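Local coordinates for putative hydrolase (Shewanella frigidimarina, PDB 3LHO), which probably acts as an iron-dependent dioxygenase of the 2-oxoadipate dioxygenase/decarboxylase family, within the glyoxalase clan, yielding 2-hydroxyglutarate, at residues A[6-10]-A[91-95]; A[9-13]-A[129-133]; A[19-23]-A[215-219]; A[44-48]-A[152-156]; A[179-183]-A[208-212]. All coordinates share one frame; numbering follows the deposited sequence.

Contact 1: residues A[6-10]-A[91-95]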
# COMPACT_ATOMS: atom_id res chain seq x y z
N VAL A 6 13.60 -1.94 -12.16
CA VAL A 6 12.29 -1.53 -11.68
C VAL A 6 11.27 -2.63 -11.91
O VAL A 6 10.49 -2.93 -11.01
CB VAL A 6 11.86 -0.19 -12.29
CG1 VAL A 6 11.76 -0.27 -13.82
CG2 VAL A 6 10.57 0.32 -11.66
N ASN A 7 11.35 -3.31 -13.06
CA ASN A 7 10.40 -4.39 -13.31
C ASN A 7 10.59 -5.53 -12.34
O ASN A 7 9.62 -6.05 -11.84
CB ASN A 7 10.44 -4.86 -14.76
CG ASN A 7 9.94 -3.81 -15.70
OD1 ASN A 7 8.87 -3.22 -15.48
ND2 ASN A 7 10.72 -3.52 -16.72
N ALA A 8 11.84 -5.91 -12.07
CA ALA A 8 12.13 -6.95 -11.11
C ALA A 8 11.63 -6.63 -9.70
O ALA A 8 11.15 -7.51 -9.00
CB ALA A 8 13.64 -7.24 -11.09
N LEU A 9 11.74 -5.36 -9.28
CA LEU A 9 11.28 -4.95 -7.95
C LEU A 9 9.78 -5.11 -7.78
O LEU A 9 9.31 -5.74 -6.83
CB LEU A 9 11.70 -3.50 -7.63
CG LEU A 9 11.24 -2.86 -6.32
CD1 LEU A 9 11.59 -3.76 -5.11
CD2 LEU A 9 11.85 -1.50 -6.15
N PHE A 10 9.01 -4.57 -8.72
CA PHE A 10 7.58 -4.75 -8.70
C PHE A 10 7.12 -6.20 -8.89
O PHE A 10 6.18 -6.61 -8.22
CB PHE A 10 6.91 -3.79 -9.67
CG PHE A 10 6.98 -2.36 -9.22
CD1 PHE A 10 6.32 -1.95 -8.09
CD2 PHE A 10 7.76 -1.42 -9.91
CE1 PHE A 10 6.39 -0.63 -7.67
CE2 PHE A 10 7.81 -0.11 -9.50
CZ PHE A 10 7.14 0.29 -8.38
N GLN A 91 5.19 2.66 -15.29
CA GLN A 91 5.56 2.26 -13.95
C GLN A 91 4.61 2.92 -12.96
O GLN A 91 4.12 4.02 -13.17
CB GLN A 91 7.04 2.58 -13.66
CG GLN A 91 8.05 1.84 -14.56
CD GLN A 91 7.97 0.35 -14.44
OE1 GLN A 91 7.50 -0.19 -13.44
NE2 GLN A 91 8.42 -0.33 -15.47
N PRO A 92 4.30 2.20 -11.87
CA PRO A 92 3.40 2.77 -10.92
C PRO A 92 3.98 3.98 -10.17
O PRO A 92 5.18 4.05 -9.94
CB PRO A 92 3.16 1.60 -9.95
CG PRO A 92 4.28 0.67 -10.14
CD PRO A 92 4.66 0.81 -11.57
N LYS A 93 3.14 4.91 -9.74
CA LYS A 93 3.54 5.80 -8.72
C LYS A 93 3.74 5.01 -7.43
O LYS A 93 3.10 4.01 -7.21
CB LYS A 93 2.47 6.89 -8.45
CG LYS A 93 2.14 7.74 -9.65
CD LYS A 93 1.05 8.74 -9.26
CE LYS A 93 0.33 9.29 -10.44
NZ LYS A 93 -0.58 8.23 -10.98
N VAL A 94 4.59 5.53 -6.57
CA VAL A 94 4.92 4.94 -5.30
C VAL A 94 4.55 5.90 -4.17
O VAL A 94 5.05 7.01 -4.07
CB VAL A 94 6.42 4.52 -5.25
CG1 VAL A 94 6.78 4.04 -3.81
CG2 VAL A 94 6.69 3.47 -6.33
N PHE A 95 3.61 5.47 -3.36
CA PHE A 95 3.11 6.23 -2.26
C PHE A 95 3.67 5.60 -0.97
O PHE A 95 3.46 4.38 -0.73
CB PHE A 95 1.60 6.15 -2.25
CG PHE A 95 0.96 7.02 -1.22
CD1 PHE A 95 0.77 8.38 -1.44
CD2 PHE A 95 0.55 6.45 0.00
CE1 PHE A 95 0.17 9.21 -0.46
CE2 PHE A 95 -0.05 7.23 0.99
CZ PHE A 95 -0.25 8.63 0.76
O HOH W 1 6.52 -2.72 -13.26
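Val6, Asn7 and Phe10 of helix 6-20 meet Gln91, Pro92 and Val94, where the chain enters strand 93-99 of the mixed sheet; this is helix-on-sheet packing with an amide-amide hydrogen bond beside it. Gln91 is the side chain to follow. Its CB leads toward the helix and CG passes 4.1 Å from Val6 CG2. A bend at chi2 (-61°) then sets the amide beside the valine, with CD facing both methyl groups. OE1 lies 3.6 Å from Val6 CG2 and close to the Phe10 ring, whose plane is turned just 16° from that of the amide, and it also accepts a bond from a water that reaches across to Asn7. At the tip, NE2 donates to Asn7 OD1 over 2.9 Å in a nearly straight bond (163°). The acceptor lies close to the plane of the Gln91 amide, while the donor sits above the Asn7 carbonyl plane. Glutamine suits this place because its amide can donate to asparagine and accept from water together. A leucine here would probably leave Asn7 OD1 without its amide donor and the water without one of its acceptors. Phe61 of helix 54-62 packs against Phe10 and Val94, and Tyr66, from the loop beyond that helix, touches Phe10, Gln91 and Val94. Pro92, rigid and non-polar, suits an aromatic neighbour: it makes a CH-pi contact over one face of Phe10, CG lying 3.5 Å from the ring centroid. Val94 approaches the same ring differently, its CG2 lying in the ring plane at the edge, 3.8 Å from Phe10 CZ.

Contact 2: residues A[9-13]-A[129-133]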
# COMPACT_ATOMS: atom_id res chain seq x y z
N LEU A 9 11.74 -5.36 -9.28
CA LEU A 9 11.28 -4.95 -7.95
C LEU A 9 9.78 -5.11 -7.78
O LEU A 9 9.31 -5.74 -6.83
CB LEU A 9 11.70 -3.50 -7.63
CG LEU A 9 11.24 -2.86 -6.32
CD1 LEU A 9 11.59 -3.76 -5.11
CD2 LEU A 9 11.85 -1.50 -6.15
N PHE A 10 9.01 -4.57 -8.72
CA PHE A 10 7.58 -4.75 -8.70
C PHE A 10 7.12 -6.20 -8.89
O PHE A 10 6.18 -6.61 -8.22
CB PHE A 10 6.91 -3.79 -9.67
CG PHE A 10 6.98 -2.36 -9.22
CD1 PHE A 10 6.32 -1.95 -8.09
CD2 PHE A 10 7.76 -1.42 -9.91
CE1 PHE A 10 6.39 -0.63 -7.67
CE2 PHE A 10 7.81 -0.11 -9.50
CZ PHE A 10 7.14 0.29 -8.38
N ALA A 11 7.81 -6.98 -9.73
CA ALA A 11 7.52 -8.41 -9.83
C ALA A 11 7.62 -9.06 -8.45
O ALA A 11 6.74 -9.82 -8.07
CB ALA A 11 8.46 -9.15 -10.85
N ALA A 12 8.69 -8.79 -7.72
CA ALA A 12 8.94 -9.42 -6.44
C ALA A 12 7.95 -8.92 -5.38
O ALA A 12 7.43 -9.72 -4.55
CB ALA A 12 10.41 -9.18 -6.00
N LEU A 13 7.63 -7.64 -5.43
CA LEU A 13 6.66 -7.09 -4.52
C LEU A 13 5.26 -7.69 -4.74
O LEU A 13 4.53 -7.98 -3.78
CB LEU A 13 6.59 -5.55 -4.64
CG LEU A 13 5.88 -4.75 -3.56
CD1 LEU A 13 6.67 -4.67 -2.22
CD2 LEU A 13 5.58 -3.32 -4.07
N PHE A 129 13.97 -5.81 1.15
CA PHE A 129 13.47 -5.16 2.35
C PHE A 129 11.99 -4.74 2.28
O PHE A 129 11.24 -4.93 3.24
CB PHE A 129 14.31 -3.95 2.79
CG PHE A 129 13.74 -3.25 4.04
CD1 PHE A 129 13.68 -3.93 5.26
CD2 PHE A 129 13.18 -1.98 3.97
CE1 PHE A 129 13.17 -3.38 6.35
CE2 PHE A 129 12.66 -1.40 5.08
CZ PHE A 129 12.62 -2.09 6.28
N ILE A 130 11.54 -4.18 1.16
CA ILE A 130 10.16 -3.67 1.13
C ILE A 130 9.11 -4.82 1.05
O ILE A 130 7.93 -4.59 1.19
CB ILE A 130 9.94 -2.61 0.03
CG1 ILE A 130 10.02 -3.24 -1.35
CG2 ILE A 130 10.92 -1.35 0.18
CD1 ILE A 130 9.54 -2.28 -2.47
N TYR A 131 9.56 -6.05 0.82
CA TYR A 131 8.68 -7.23 0.92
C TYR A 131 9.25 -8.31 1.86
O TYR A 131 9.00 -9.51 1.66
CB TYR A 131 8.35 -7.81 -0.47
CG TYR A 131 9.56 -8.14 -1.35
CD1 TYR A 131 10.15 -7.14 -2.14
CD2 TYR A 131 10.14 -9.43 -1.34
CE1 TYR A 131 11.25 -7.39 -2.91
CE2 TYR A 131 11.28 -9.70 -2.13
CZ TYR A 131 11.81 -8.66 -2.93
OH TYR A 131 12.90 -8.86 -3.71
N SER A 132 9.98 -7.87 2.88
CA SER A 132 10.72 -8.78 3.81
C SER A 132 9.79 -9.28 4.94
O SER A 132 10.12 -10.20 5.68
CB SER A 132 11.95 -8.04 4.44
OG SER A 132 11.54 -6.82 5.13
N GLY A 133 8.65 -8.63 5.14
CA GLY A 133 7.70 -9.06 6.20
C GLY A 133 8.07 -8.60 7.60
O GLY A 133 8.62 -7.49 7.82
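One face of helix 6-20, formed by Leu9, Ala12 and Leu13, packs against Ile130 and Tyr131 in the loop that joins helix 106-116 to helix 140-149. Spacings of three and four residues bring the three side chains onto the same side of the helix. Ile130 CD1 enters between the two leucines and is 3.7 Å from Leu9 CD1 and equally far from Leu13 CD1, the isoleucine crossing each at about a right angle. That wedge depends on its first torsion (chi1 69°), which tucks CG1 between the backbone N and the carbonyl carbon and so aims the long branch at the helix. Leu13 CD1 also rests 3.6 Å from Ile130 O. Beneath this group lie Phe61 of helix 54-62, touching Leu9 and Ile130, and Ile42 of strand 39-47, touching Leu13.

The loop reaches the helix from a shaped piece of backbone: a 3-10 segment at Phe129 and Ile130 gives way to a classic beta bulge in which Ser132 and Gly133 both face Tyr161. Phe129 O holds the turn by accepting from Ser132 N and from Ser132 OG, the latter at 2.7 Å. Gly133 has a positive phi (80°), a conformation that favours glycine.

Tyr131 lies along the helix surface. Alanine suits position 12 because its single methyl lets the phenol come close: Ala12 CB is 3.4 Å from Tyr131 CZ. The helix backbone at Ala12 O lies over one ring face, toward its rim, whereas Leu9 CD1 comes to the edge, 4.3 Å from Tyr131 CE1. The hydroxyl is hydrogen-bonded to His3 NE2.

Contact 3: residues A[19-23]-A[215-219]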
# COMPACT_ATOMS: atom_id res chain seq x y z
N LYS A 19 0.32 -13.43 -2.13
CA LYS A 19 0.25 -14.40 -1.08
C LYS A 19 -0.71 -13.98 0.02
O LYS A 19 -1.38 -14.83 0.57
CB LYS A 19 1.63 -14.70 -0.47
CG LYS A 19 2.62 -15.29 -1.43
CD LYS A 19 4.00 -15.40 -0.75
CE LYS A 19 5.05 -15.88 -1.70
NZ LYS A 19 6.37 -15.87 -1.01
N MSE A 20 -0.74 -12.69 0.34
CA MSE A 20 -1.67 -12.13 1.30
C MSE A 20 -3.01 -11.87 0.65
O MSE A 20 -4.02 -11.86 1.34
CB MSE A 20 -1.21 -10.75 1.81
CG MSE A 20 -0.09 -10.81 2.78
SE MSE A 20 0.30 -9.06 3.35
CE MSE A 20 1.08 -8.35 1.73
N THR A 21 -3.00 -11.64 -0.67
CA THR A 21 -4.14 -11.04 -1.38
C THR A 21 -4.51 -11.86 -2.65
O THR A 21 -4.35 -11.39 -3.79
CB THR A 21 -3.81 -9.58 -1.77
OG1 THR A 21 -3.04 -8.98 -0.71
CG2 THR A 21 -5.08 -8.76 -2.00
N PRO A 22 -5.01 -13.09 -2.45
CA PRO A 22 -5.38 -13.94 -3.59
C PRO A 22 -6.38 -13.30 -4.53
O PRO A 22 -6.32 -13.56 -5.73
CB PRO A 22 -5.98 -15.20 -2.93
CG PRO A 22 -6.25 -14.84 -1.54
CD PRO A 22 -5.24 -13.79 -1.16
N SER A 23 -7.25 -12.44 -4.00
CA SER A 23 -8.19 -11.72 -4.84
C SER A 23 -7.50 -10.89 -5.94
O SER A 23 -7.99 -10.81 -7.06
CB SER A 23 -9.06 -10.79 -3.99
OG SER A 23 -9.88 -11.55 -3.12
N ALA A 215 -10.86 -6.59 1.87
CA ALA A 215 -9.58 -7.23 2.17
C ALA A 215 -9.71 -8.74 2.27
O ALA A 215 -10.72 -9.28 2.74
CB ALA A 215 -8.94 -6.64 3.45
N ASP A 216 -8.70 -9.45 1.78
CA ASP A 216 -8.61 -10.86 2.02
C ASP A 216 -8.21 -11.08 3.50
O ASP A 216 -8.07 -10.12 4.25
CB ASP A 216 -7.60 -11.50 1.06
CG ASP A 216 -8.11 -11.56 -0.38
OD1 ASP A 216 -9.27 -11.95 -0.60
OD2 ASP A 216 -7.34 -11.23 -1.29
N LYS A 217 -7.99 -12.34 3.87
CA LYS A 217 -7.69 -12.68 5.27
C LYS A 217 -6.40 -13.46 5.29
O LYS A 217 -6.15 -14.24 4.37
CB LYS A 217 -8.82 -13.53 5.86
CG LYS A 217 -10.16 -12.78 5.97
CD LYS A 217 -11.30 -13.67 6.54
CE LYS A 217 -11.82 -14.67 5.53
NZ LYS A 217 -13.19 -15.19 5.82
N VAL A 218 -5.60 -13.28 6.34
CA VAL A 218 -4.41 -14.12 6.55
C VAL A 218 -4.27 -14.47 8.00
O VAL A 218 -4.83 -13.79 8.85
CB VAL A 218 -3.10 -13.43 6.12
CG1 VAL A 218 -3.04 -13.28 4.62
CG2 VAL A 218 -2.92 -12.08 6.84
N VAL A 219 -3.51 -15.51 8.28
CA VAL A 219 -3.21 -15.93 9.65
C VAL A 219 -1.89 -15.27 10.05
O VAL A 219 -0.91 -15.34 9.32
CB VAL A 219 -3.11 -17.49 9.78
CG1 VAL A 219 -2.75 -17.87 11.19
CG2 VAL A 219 -4.40 -18.17 9.37
O HOH W 2 -5.18 -14.57 1.82
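Asp216 grips Ser23 with both carboxylate oxygens. Ser23 OG donates to Asp216 OD1 at 2.6 Å, meeting the syn lone pair of that oxygen, and Ser23 N donates to Asp216 OD2 at 3.0 Å (157°), on the syn side but tilted out of the carboxylate plane. Serine fits because its OG, anti to the carbonyl carbon (chi1 -66°), stands beside its own N-H, so both donors face one carboxylate. This is the first turn of helix 22-32. Thr21, at the N-cap position, makes no capping bond, and its OG1 is instead bonded to Tyr17 O of the preceding helix.

A water makes a second bridge, donating to Met20 O at 3.0 Å and to Lys217 O at 2.7 Å; Ser231 OG is also bonded to Met20 O. Around the carboxylate the packing is close: Thr21 CG2 lies 3.4 Å from Asp216 OD2, and the ring of Pro22 passes alongside with CD 3.3 Å from the same oxygen. Farther out, Val218 CG1, at the start of strand 217-222, rests 3.7 Å from Met20 O and 4.2 Å from CB of this selenomethionine; Leu159 touches both residues.

An asparagine in place of Asp216 would probably lose one of the two acceptors and leave Ser23 N or OG without its mate. A negative group set at the start of a helix is likely to be favoured by the helix dipole, which would reinforce the tie between helix 22-32 and the two-stranded sheet.

Contact 4: residues A[44-48]-A[152-156]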
# COMPACT_ATOMS: atom_id res chain seq x y z
N LEU A 44 3.10 1.81 0.50
CA LEU A 44 3.91 1.21 1.56
C LEU A 44 3.77 2.02 2.84
O LEU A 44 3.43 3.20 2.78
CB LEU A 44 5.38 1.14 1.13
CG LEU A 44 5.73 0.46 -0.18
CD1 LEU A 44 7.24 0.70 -0.49
CD2 LEU A 44 5.45 -1.07 -0.15
N ARG A 45 4.04 1.38 3.98
CA ARG A 45 3.82 2.01 5.30
C ARG A 45 5.04 1.80 6.17
O ARG A 45 5.71 0.81 6.05
CB ARG A 45 2.68 1.29 5.99
CG ARG A 45 1.34 1.46 5.28
CD ARG A 45 0.28 0.76 6.04
NE ARG A 45 -1.04 1.20 5.60
CZ ARG A 45 -2.20 0.88 6.17
NH1 ARG A 45 -2.24 0.07 7.21
NH2 ARG A 45 -3.33 1.37 5.67
N THR A 46 5.28 2.70 7.11
CA THR A 46 6.36 2.48 8.10
C THR A 46 6.13 3.44 9.26
O THR A 46 5.04 4.05 9.34
CB THR A 46 7.76 2.67 7.48
OG1 THR A 46 8.76 2.18 8.40
CG2 THR A 46 8.02 4.12 7.13
N PHE A 47 7.09 3.49 10.19
CA PHE A 47 7.07 4.46 11.30
C PHE A 47 8.16 5.49 11.14
O PHE A 47 9.17 5.23 10.50
CB PHE A 47 7.29 3.74 12.63
CG PHE A 47 6.31 2.64 12.89
CD1 PHE A 47 5.04 2.91 13.29
CD2 PHE A 47 6.68 1.31 12.76
CE1 PHE A 47 4.14 1.90 13.56
CE2 PHE A 47 5.79 0.31 13.01
CZ PHE A 47 4.51 0.61 13.40
N ASN A 48 8.01 6.67 11.77
CA ASN A 48 9.06 7.70 11.71
C ASN A 48 10.25 7.43 12.69
O ASN A 48 10.71 8.30 13.45
CB ASN A 48 8.43 9.07 11.95
CG ASN A 48 7.99 9.24 13.38
OD1 ASN A 48 7.77 8.25 14.10
ND2 ASN A 48 7.95 10.47 13.82
N TYR A 152 -3.49 1.51 11.51
CA TYR A 152 -2.25 1.57 10.71
C TYR A 152 -1.09 0.92 11.43
O TYR A 152 -0.43 0.01 10.87
CB TYR A 152 -1.96 3.05 10.43
CG TYR A 152 -0.78 3.35 9.52
CD1 TYR A 152 0.54 3.16 9.98
CD2 TYR A 152 -0.98 3.91 8.25
CE1 TYR A 152 1.65 3.50 9.17
CE2 TYR A 152 0.11 4.22 7.43
CZ TYR A 152 1.44 4.00 7.91
OH TYR A 152 2.58 4.31 7.13
N ALA A 153 -0.83 1.38 12.66
CA ALA A 153 0.23 0.79 13.49
C ALA A 153 0.05 -0.70 13.68
O ALA A 153 1.02 -1.49 13.54
CB ALA A 153 0.31 1.50 14.89
N ALA A 154 -1.19 -1.13 13.95
CA ALA A 154 -1.44 -2.58 14.18
C ALA A 154 -1.15 -3.44 12.94
O ALA A 154 -0.51 -4.54 13.01
CB ALA A 154 -2.90 -2.79 14.65
N TRP A 155 -1.55 -2.92 11.78
CA TRP A 155 -1.31 -3.55 10.51
C TRP A 155 0.17 -3.74 10.28
O TRP A 155 0.60 -4.83 9.94
CB TRP A 155 -1.93 -2.76 9.34
CG TRP A 155 -1.91 -3.50 8.04
CD1 TRP A 155 -2.92 -4.29 7.53
CD2 TRP A 155 -0.85 -3.53 7.07
NE1 TRP A 155 -2.53 -4.82 6.32
CE2 TRP A 155 -1.28 -4.34 6.00
CE3 TRP A 155 0.42 -2.89 6.98
CZ2 TRP A 155 -0.47 -4.59 4.88
CZ3 TRP A 155 1.21 -3.11 5.87
CH2 TRP A 155 0.75 -3.95 4.82
N VAL A 156 0.94 -2.68 10.47
CA VAL A 156 2.39 -2.79 10.28
C VAL A 156 2.98 -3.76 11.30
O VAL A 156 3.79 -4.61 10.94
CB VAL A 156 3.12 -1.44 10.37
CG1 VAL A 156 4.61 -1.70 10.27
CG2 VAL A 156 2.69 -0.51 9.27
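Arg45 and Phe47 of strand 39-47 receive Tyr152, Ala153, Trp155 and Val156 of helix 151-159, which crosses the strand almost at a right angle (signed crossing angle -99°). This is helix-on-sheet packing in a fold of the glyoxalase clan, on the strand that also carries the nickel ligand His41.

The stacking is built on Arg45. Its chain is extended from CG to NE, so it runs along the Tyr152 ring: CD makes a CH-pi contact over one face, 4.0 Å from the centroid, and the guanidinium lies flat on the same ring with centres 4.6 Å apart and planes at 16°. Arginine suits the place because its aliphatic stem and flat charged end can both cover an aromatic. Its NH1 reaches Trp155 CB at 3.6 Å, but the cation-pi relation to the indole is long and at most weak.

Among polar contacts, Tyr152 OH accepts from Thr46 N at 3.1 Å (143°) and is also hydrogen-bonded to Ser97 OG on the neighbouring strand, which fixes the phenol against two strands. Trp155 NE1 is bonded to Ser231 O.

Apolar packing fills the far end. Small Ala153 leaves room for the aromatic edge, Phe47 CE1 lying 4.1 Å from its CB, while Leu99 touches both. The branched Val156 serves two partners: CG2 meets Arg45 CB at 3.7 Å, and CG1 lies 3.6 Å from Phe47 CE2.

Contact 5: residues A[179-183]-A[208-212]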
# COMPACT_ATOMS: atom_id res chain seq x y z
N ILE A 179 -15.03 3.73 -13.86
CA ILE A 179 -14.86 2.95 -12.63
C ILE A 179 -16.13 2.12 -12.32
O ILE A 179 -16.04 0.95 -11.93
CB ILE A 179 -14.41 3.86 -11.39
CG1 ILE A 179 -13.99 2.98 -10.20
CG2 ILE A 179 -15.51 4.86 -10.96
CD1 ILE A 179 -13.04 3.62 -9.19
N GLU A 180 -17.31 2.72 -12.55
CA GLU A 180 -18.58 2.00 -12.37
C GLU A 180 -18.64 0.72 -13.20
O GLU A 180 -19.18 -0.27 -12.75
CB GLU A 180 -19.80 2.87 -12.68
CG GLU A 180 -19.95 4.07 -11.75
CD GLU A 180 -19.11 5.28 -12.18
OE1 GLU A 180 -18.29 5.18 -13.14
OE2 GLU A 180 -19.26 6.34 -11.56
N ASP A 181 -18.08 0.75 -14.40
CA ASP A 181 -18.11 -0.43 -15.25
C ASP A 181 -17.13 -1.47 -14.78
O ASP A 181 -17.41 -2.66 -14.85
CB ASP A 181 -17.85 -0.03 -16.70
CG ASP A 181 -18.94 0.86 -17.26
OD1 ASP A 181 -20.13 0.55 -17.02
OD2 ASP A 181 -18.63 1.88 -17.89
N VAL A 182 -15.97 -1.04 -14.29
CA VAL A 182 -15.01 -2.01 -13.70
C VAL A 182 -15.65 -2.67 -12.47
O VAL A 182 -15.57 -3.89 -12.28
CB VAL A 182 -13.70 -1.32 -13.29
CG1 VAL A 182 -12.76 -2.29 -12.53
CG2 VAL A 182 -13.02 -0.73 -14.54
N ASN A 183 -16.26 -1.85 -11.63
CA ASN A 183 -16.92 -2.35 -10.42
C ASN A 183 -17.99 -3.37 -10.74
O ASN A 183 -18.11 -4.39 -10.04
CB ASN A 183 -17.49 -1.18 -9.59
CG ASN A 183 -16.43 -0.43 -8.80
OD1 ASN A 183 -15.26 -0.84 -8.78
ND2 ASN A 183 -16.83 0.66 -8.12
N LEU A 208 -10.40 12.43 -9.16
CA LEU A 208 -9.94 11.12 -8.72
C LEU A 208 -11.12 10.28 -8.26
O LEU A 208 -11.95 10.72 -7.47
CB LEU A 208 -8.90 11.25 -7.59
CG LEU A 208 -8.35 9.94 -7.00
CD1 LEU A 208 -7.63 9.17 -8.07
CD2 LEU A 208 -7.40 10.18 -5.80
N GLU A 209 -11.19 9.05 -8.77
CA GLU A 209 -12.19 8.08 -8.30
C GLU A 209 -11.48 6.81 -7.93
O GLU A 209 -10.63 6.36 -8.68
CB GLU A 209 -13.21 7.77 -9.38
CG GLU A 209 -14.16 8.90 -9.72
CD GLU A 209 -14.95 8.63 -11.00
OE1 GLU A 209 -14.36 8.23 -12.03
OE2 GLU A 209 -16.17 8.81 -10.99
N GLN A 210 -11.83 6.21 -6.79
CA GLN A 210 -11.21 4.97 -6.35
C GLN A 210 -12.25 4.01 -5.83
O GLN A 210 -13.31 4.42 -5.35
CB GLN A 210 -10.13 5.22 -5.28
CG GLN A 210 -8.92 6.02 -5.76
CD GLN A 210 -7.85 6.22 -4.69
OE1 GLN A 210 -8.05 6.97 -3.74
NE2 GLN A 210 -6.72 5.56 -4.84
N SER A 211 -11.95 2.72 -5.97
CA SER A 211 -12.78 1.66 -5.42
C SER A 211 -11.82 0.55 -5.02
O SER A 211 -10.64 0.60 -5.37
CB SER A 211 -13.77 1.17 -6.48
OG SER A 211 -13.07 0.52 -7.52
N SER A 212 -12.30 -0.40 -4.22
CA SER A 212 -11.48 -1.52 -3.77
C SER A 212 -12.29 -2.75 -3.44
O SER A 212 -13.46 -2.68 -3.10
CB SER A 212 -10.63 -1.15 -2.52
OG SER A 212 -11.41 -0.60 -1.47
O HOH W 3 -15.43 6.64 -13.82
O HOH W 4 -17.76 7.85 -13.33
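Ile179 and Asn183, one turn apart on helix 179-188, face Glu209 and Ser211 of strand 208-212, an outermost strand of the mixed sheet; helix and strand run nearly parallel, 8° apart. Ile179 is the central apolar group. With CG1 anti to the backbone N (chi1 -169°), it extends CD1 over the strand backbone, 3.5 Å from Ser211 N, while CG2 crosses Glu209 obliquely, 3.7 Å from OE1. A beta-branched residue suits a place where two arms must cover separate partners.

Glu180 and Glu209 meet at about a right angle, carboxylate planes 70° apart, with their OE2 atoms 4.0 Å from each other. The like charges would probably repel, or raise the proton affinity of one group, but waters lie between them, one accepting from Ile179 N and reaching Glu209 OE1 at 2.6 Å. Glu209 OE1 is also bonded to Tyr240 OH.

Alternation along the strand turns Gln210 to the other face, where its side chain comes within about 4 Å of the nickel ion held by His41, His165 and Glu235. On the helix-facing side, Ser211 OG donates to Asn183 OD1 at 2.9 Å, in the carbonyl plane and on a lone pair.

From the N terminus, helix 6-20 opens contacts 1 and 2 and leads into contact 3, while strand 39-47 opens contact 4. Contact 1 closes first, bringing the start of strand 93-99 to the helix; contact 2 follows at the 129-133 loop, then contact 4 at helix 151-159. Contact 5 closes a short loop of its own, setting helix 179-188 on the edge strand 208-212, and contact 3 closes last, at strand 217-222. Contacts 4 and 5 therefore lie in series within the long span of contact 3, whereas contacts 1 and 2 each cross both 3 and 4. Contacts 1, 4 and 5 all reach the mixed sheet.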